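Local coordinates for hydrolase (Rhizobium meliloti, PDB 5HOE), which probably hydrolyses ester bonds as a carbohydrate acetylesterase of the GDSL-like SGNH hydrolase family, working as an octamer, at residues Glu120-Met125 with Gly180-Leu185; Leu149-Pro154 with Phe194-Cys199. All coordinates share one frame; numbering follows the deposited sequence. Where two conformers were deposited one is given.

Contact 1: Glu120-Met125 with Gly180-Leu185; sequences EIANGM and GLYKAL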
loop_
_atom_site.group_PDB
_atom_site.type_symbol
_atom_site.label_atom_id
_atom_site.label_comp_id
_atom_site.label_asym_id
_atom_site.label_seq_id
_atom_site.Cartn_x
_atom_site.Cartn_y
_atom_site.Cartn_z
ATOM N N GLU A 120 -16.893 17.068 9.317
ATOM C CA GLU A 120 -15.653 16.435 8.872
ATOM C C GLU A 120 -14.572 17.464 8.539
ATOM O O GLU A 120 -13.382 17.190 8.739
ATOM C CB GLU A 120 -15.928 15.524 7.672
ATOM C CG GLU A 120 -16.705 14.250 8.034
ATOM C CD GLU A 120 -17.272 13.492 6.831
ATOM O OE1 GLU A 120 -17.359 14.048 5.714
ATOM O OE2 GLU A 120 -17.650 12.315 7.022
ATOM N N ILE A 121 -14.962 18.640 8.035
ATOM C CA ILE A 121 -13.992 19.696 7.758
ATOM C C ILE A 121 -13.404 20.218 9.059
ATOM O O ILE A 121 -12.185 20.360 9.194
ATOM C CB ILE A 121 -14.630 20.831 6.938
ATOM C CG1 ILE A 121 -15.197 20.283 5.616
ATOM C CG2 ILE A 121 -13.581 21.938 6.718
ATOM C CD1 ILE A 121 -15.857 21.314 4.684
ATOM N N ALA A 122 -14.266 20.520 10.031
ATOM C CA ALA A 122 -13.796 20.967 11.339
ATOM C C ALA A 122 -12.956 19.891 12.016
ATOM O O ALA A 122 -11.966 20.206 12.696
ATOM C CB ALA A 122 -14.991 21.371 12.195
ATOM N N ASN A 123 -13.317 18.612 11.824
ATOM C CA ASN A 123 -12.496 17.524 12.351
ATOM C C ASN A 123 -11.120 17.471 11.676
ATOM O O ASN A 123 -10.130 17.090 12.316
ATOM C CB ASN A 123 -13.226 16.195 12.204
ATOM C CG ASN A 123 -12.612 15.107 13.041
ATOM O OD1 ASN A 123 -12.462 15.250 14.260
ATOM N ND2 ASN A 123 -12.272 13.994 12.401
ATOM N N GLY A 124 -11.041 17.849 10.396
ATOM C CA GLY A 124 -9.746 17.966 9.737
ATOM C C GLY A 124 -8.905 19.093 10.299
ATOM O O GLY A 124 -7.691 18.944 10.486
ATOM N N MET A 125 -9.531 20.237 10.560
ATOM C CA MET A 125 -8.869 21.281 11.333
ATOM C C MET A 125 -8.399 20.740 12.679
ATOM O O MET A 125 -7.286 21.054 13.130
ATOM C CB MET A 125 -9.804 22.480 11.515
ATOM C CG MET A 125 -9.221 23.595 12.360
ATOM S SD MET A 125 -7.716 24.389 11.656
ATOM C CE MET A 125 -8.391 25.398 10.336
ATOM N N GLY A 180 -19.001 28.463 13.340
ATOM C CA GLY A 180 -19.541 27.882 14.561
ATOM C C GLY A 180 -18.846 26.596 14.974
ATOM O O GLY A 180 -18.570 26.378 16.159
ATOM N N LEU A 181 -18.564 25.722 14.006
ATOM C CA LEU A 181 -17.916 24.456 14.320
ATOM C C LEU A 181 -16.468 24.658 14.739
ATOM O O LEU A 181 -15.988 23.962 15.645
ATOM C CB LEU A 181 -17.996 23.517 13.119
ATOM C CG LEU A 181 -19.409 23.013 12.813
ATOM C CD1 LEU A 181 -19.506 22.361 11.422
ATOM C CD2 LEU A 181 -19.828 22.051 13.888
ATOM N N TYR A 182 -15.751 25.600 14.098
ATOM C CA TYR A 182 -14.373 25.865 14.514
ATOM C C TYR A 182 -14.320 26.478 15.909
ATOM O O TYR A 182 -13.371 26.228 16.659
ATOM C CB TYR A 182 -13.651 26.800 13.529
ATOM C CG TYR A 182 -13.225 26.202 12.198
ATOM C CD1 TYR A 182 -13.753 25.004 11.724
ATOM C CD2 TYR A 182 -12.263 26.843 11.423
ATOM C CE1 TYR A 182 -13.342 24.478 10.491
ATOM C CE2 TYR A 182 -11.856 26.326 10.199
ATOM C CZ TYR A 182 -12.406 25.152 9.737
ATOM O OH TYR A 182 -11.960 24.658 8.526
ATOM N N LYS A 183 -15.314 27.293 16.264
ATOM C CA LYS A 183 -15.362 27.857 17.614
ATOM C C LYS A 183 -15.543 26.739 18.636
ATOM O O LYS A 183 -14.863 26.705 19.668
ATOM C CB LYS A 183 -16.520 28.858 17.723
ATOM C CG LYS A 183 -16.702 29.478 19.121
ATOM C CD LYS A 183 -15.633 30.466 19.429
ATOM C CE LYS A 183 -15.732 30.961 20.873
ATOM N NZ LYS A 183 -14.545 31.779 21.231
ATOM N N ALA A 184 -16.447 25.800 18.345
ATOM C CA ALA A 184 -16.671 24.659 19.228
ATOM C C ALA A 184 -15.417 23.792 19.351
ATOM O O ALA A 184 -15.064 23.343 20.448
ATOM C CB ALA A 184 -17.839 23.839 18.690
ATOM N N LEU A 185 -14.726 23.559 18.231
ATOM C CA LEU A 185 -13.485 22.791 18.242
ATOM C C LEU A 185 -12.426 23.470 19.096
ATOM O O LEU A 185 -11.765 22.824 19.921
ATOM C CB LEU A 185 -12.975 22.670 16.810
ATOM C CG LEU A 185 -11.522 22.184 16.622
ATOM C CD1 LEU A 185 -11.402 20.695 16.911
ATOM C CD2 LEU A 185 -11.030 22.488 15.226
#
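Ala122 and Met125 of helix 118-133 pack against Tyr182 and Leu185 of helix 171-189, two neighbouring helices on the same side of the parallel sheet in the alpha/beta/alpha sandwich of an SGNH hydrolase. The segments run roughly alongside each other, their axes 9.4 Å apart at closest approach and crossing at -40°. The nearest backbone positions are Ala122 and Tyr182, where a methyl-sized side chain lets the tyrosine ring come right up to the opposite helix: Tyr182 CE1 lies 3.6 Å from Ala122 CA. The denser part of the contact, with the buried Tyr182 and Met125, faces the sheet. There Met125 lays its CB over one face of the ring, offset toward the rim. With its CG anti to the backbone N (chi1 177°) and the chain bent at both following torsions, its methyl CE turns back to within 3.6 Å of Tyr182 CE2. The sulfur completes a Met-aromatic contact, SD standing 5.3 Å from the ring centroid and 28° off the normal. The phenol is pinned at its far end as well, because Tyr182 OH hydrogen-bonds to Leu105 O, while Ile121 CG2 rests 3.6 Å from that hydroxyl oxygen. This bond and these contacts hold the ring between helix 118-133 and the sheet. The opposite margin is looser: Leu181 is partly exposed and offers mainly its CB, which meets Ala122 CB at 3.8 Å. Part of this outer side is closed by the octamer, since Trp163 of a second subunit packs on both Ala122 and Leu185. Between the two margins, the CD2 branch of Leu185 packs against helix 118-133, 3.6 Å from Met125 CG and 3.5 Å from Ala122 O.

Contact 2: Leu149-Pro154 with Phe194-Cys199; sequences LVVAPP and FAAGDC
Phe194 carries its ring carbon CG anti to the backbone N (chi1 177°), and Val151 does the same with CG1 (chi1 -179°), so that the two side chains, placed on one face by the parallel pairing of their residues, run side by side. This is the edge of the five-stranded sheet of the flavodoxin-like SGNH fold, where strand 147-152 pairs with strand 192-195, one of the two outermost strands within the chain. Val151 CG1 sits at the ring edge, near its plane, 4.1 Å from Phe194 CD2; Leu218, Ala221 and Ile222 of helix 212-229 also pack on the phenyl group. From Leu149, CD1 reaches across to Phe194 CB at 4.0 Å. The backbone ladder uses both polar atoms of Phe194: its N donates to Val150 O at 2.9 Å, and its O accepts from Ala152 N at 3.1 Å. A third bond, from Ala196 N to Ala152 O, carries the pairing past the last strand residue, where the chain leaves the strand in a turn. Beyond it, where Ala196 CB packs on Pro154 CD, a water takes over the bridging, accepting from Gly197 N at 2.8 Å and donating to Pro153 O at 3.1 Å.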
loop_
_atom_site.group_PDB
_atom_site.type_symbol
_atom_site.label_atom_id
_atom_site.label_comp_id
_atom_site.label_asym_id
_atom_site.label_seq_id
_atom_site.Cartn_x
_atom_site.Cartn_y
_atom_site.Cartn_z
ATOM N N LEU A 149 -3.859 29.350 16.963
ATOM C CA LEU A 149 -4.999 30.201 16.642
ATOM C C LEU A 149 -5.699 29.594 15.432
ATOM O O LEU A 149 -5.145 29.592 14.329
ATOM C CB LEU A 149 -4.558 31.633 16.373
ATOM C CG LEU A 149 -5.655 32.590 15.902
ATOM C CD1 LEU A 149 -6.793 32.737 16.927
ATOM C CD2 LEU A 149 -5.049 33.943 15.556
ATOM N N VAL A 150 -6.907 29.068 15.651
ATOM C CA VAL A 150 -7.755 28.558 14.576
ATOM C C VAL A 150 -8.500 29.739 13.966
ATOM O O VAL A 150 -9.149 30.508 14.683
ATOM C CB VAL A 150 -8.749 27.520 15.128
ATOM C CG1 VAL A 150 -9.751 27.094 14.059
ATOM C CG2 VAL A 150 -8.000 26.302 15.681
ATOM N N VAL A 151 -8.436 29.886 12.648
ATOM C CA VAL A 151 -9.134 30.959 11.942
ATOM C C VAL A 151 -10.148 30.336 11.009
ATOM O O VAL A 151 -9.781 29.603 10.079
ATOM C CB VAL A 151 -8.163 31.858 11.157
ATOM C CG1 VAL A 151 -8.897 32.994 10.435
ATOM C CG2 VAL A 151 -7.116 32.424 12.106
ATOM N N ALA A 152 -11.419 30.641 11.233
ATOM C CA ALA A 152 -12.421 30.232 10.270
ATOM C C ALA A 152 -12.368 31.186 9.083
ATOM O O ALA A 152 -12.394 32.414 9.274
ATOM C CB ALA A 152 -13.826 30.248 10.882
ATOM N N PRO A 153 -12.255 30.680 7.858
ATOM C CA PRO A 153 -12.216 31.564 6.692
ATOM C C PRO A 153 -13.567 32.223 6.475
ATOM O O PRO A 153 -14.595 31.736 6.972
ATOM C CB PRO A 153 -11.871 30.601 5.545
ATOM C CG PRO A 153 -12.461 29.292 6.002
ATOM C CD PRO A 153 -12.239 29.255 7.484
ATOM N N PRO A 154 -13.615 33.340 5.747
ATOM C CA PRO A 154 -14.911 33.951 5.451
ATOM C C PRO A 154 -15.706 33.063 4.522
ATOM O O PRO A 154 -15.131 32.306 3.714
ATOM C CB PRO A 154 -14.529 35.280 4.774
ATOM C CG PRO A 154 -13.223 35.015 4.131
ATOM C CD PRO A 154 -12.506 34.004 5.036
ATOM N N PHE A 194 -10.515 32.712 15.993
ATOM C CA PHE A 194 -10.866 33.981 15.347
ATOM C C PHE A 194 -11.712 33.711 14.114
ATOM O O PHE A 194 -11.313 32.931 13.248
ATOM C CB PHE A 194 -9.622 34.787 14.951
ATOM C CG PHE A 194 -9.950 36.053 14.219
ATOM C CD1 PHE A 194 -10.621 37.081 14.865
ATOM C CD2 PHE A 194 -9.638 36.213 12.873
ATOM C CE1 PHE A 194 -10.944 38.246 14.190
ATOM C CE2 PHE A 194 -9.966 37.371 12.212
ATOM C CZ PHE A 194 -10.619 38.381 12.865
ATOM N N ALA A 195 -12.890 34.333 14.043
ATOM C CA ALA A 195 -13.764 34.201 12.878
ATOM C C ALA A 195 -13.447 35.312 11.877
ATOM O O ALA A 195 -13.777 36.479 12.096
ATOM C CB ALA A 195 -15.229 34.257 13.291
ATOM N N ALA A 196 -12.797 34.960 10.769
ATOM C CA ALA A 196 -12.486 35.993 9.784
ATOM C C ALA A 196 -13.752 36.696 9.301
ATOM O O ALA A 196 -13.726 37.904 9.034
ATOM C CB ALA A 196 -11.704 35.392 8.615
ATOM N N GLY A 197 -14.867 35.971 9.197
ATOM C CA GLY A 197 -16.115 36.542 8.715
ATOM C C GLY A 197 -16.745 37.572 9.635
ATOM O O GLY A 197 -17.691 38.245 9.212
ATOM N N ASP A 198 -16.279 37.683 10.886
ATOM C CA ASP A 198 -16.718 38.752 11.769
ATOM C C ASP A 198 -16.080 40.080 11.409
ATOM O O ASP A 198 -16.559 41.129 11.855
ATOM C CB ASP A 198 -16.390 38.404 13.222
ATOM C CG ASP A 198 -17.263 37.279 13.773
ATOM O OD1 ASP A 198 -18.253 36.876 13.116
ATOM O OD2 ASP A 198 -16.964 36.807 14.886
ATOM N N CYS A 199 -15.059 40.051 10.566
ATOM C CA CYS A 199 -14.256 41.210 10.240
ATOM C C CYS A 199 -14.211 41.511 8.749
ATOM O O CYS A 199 -14.164 42.680 8.367
ATOM C CB CYS A 199 -12.828 40.974 10.750
ATOM S SG CYS A 199 -11.659 42.182 10.217
HETATM O O HOH W 1 -15.447 33.227 9.536
#

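How the contacts relate
Following the chain from its N terminus, helix 118-133 supplies 120-125 and strand 147-152 then supplies 149-154, before either finds its partner. Helix 171-189 brings 180-185 back to helix 118-133, closing the loop of contact 1 over 54 intervening residues. Strand 192-195 follows and closes contact 2 over 39, so the two loops cross. Contact 1 ties together two helices on one side of the sheet, whereas contact 2 joins two adjacent strands within it; strand 147-152, helix 171-189 and strand 192-195 form a beta-alpha-beta unit. Tyr182 belongs to contact 1 but also packs on strand 147-152, its CD2 lying 3.6 Å from Ala152 CA, and Met125 CG adds a contact with Val150 CG1.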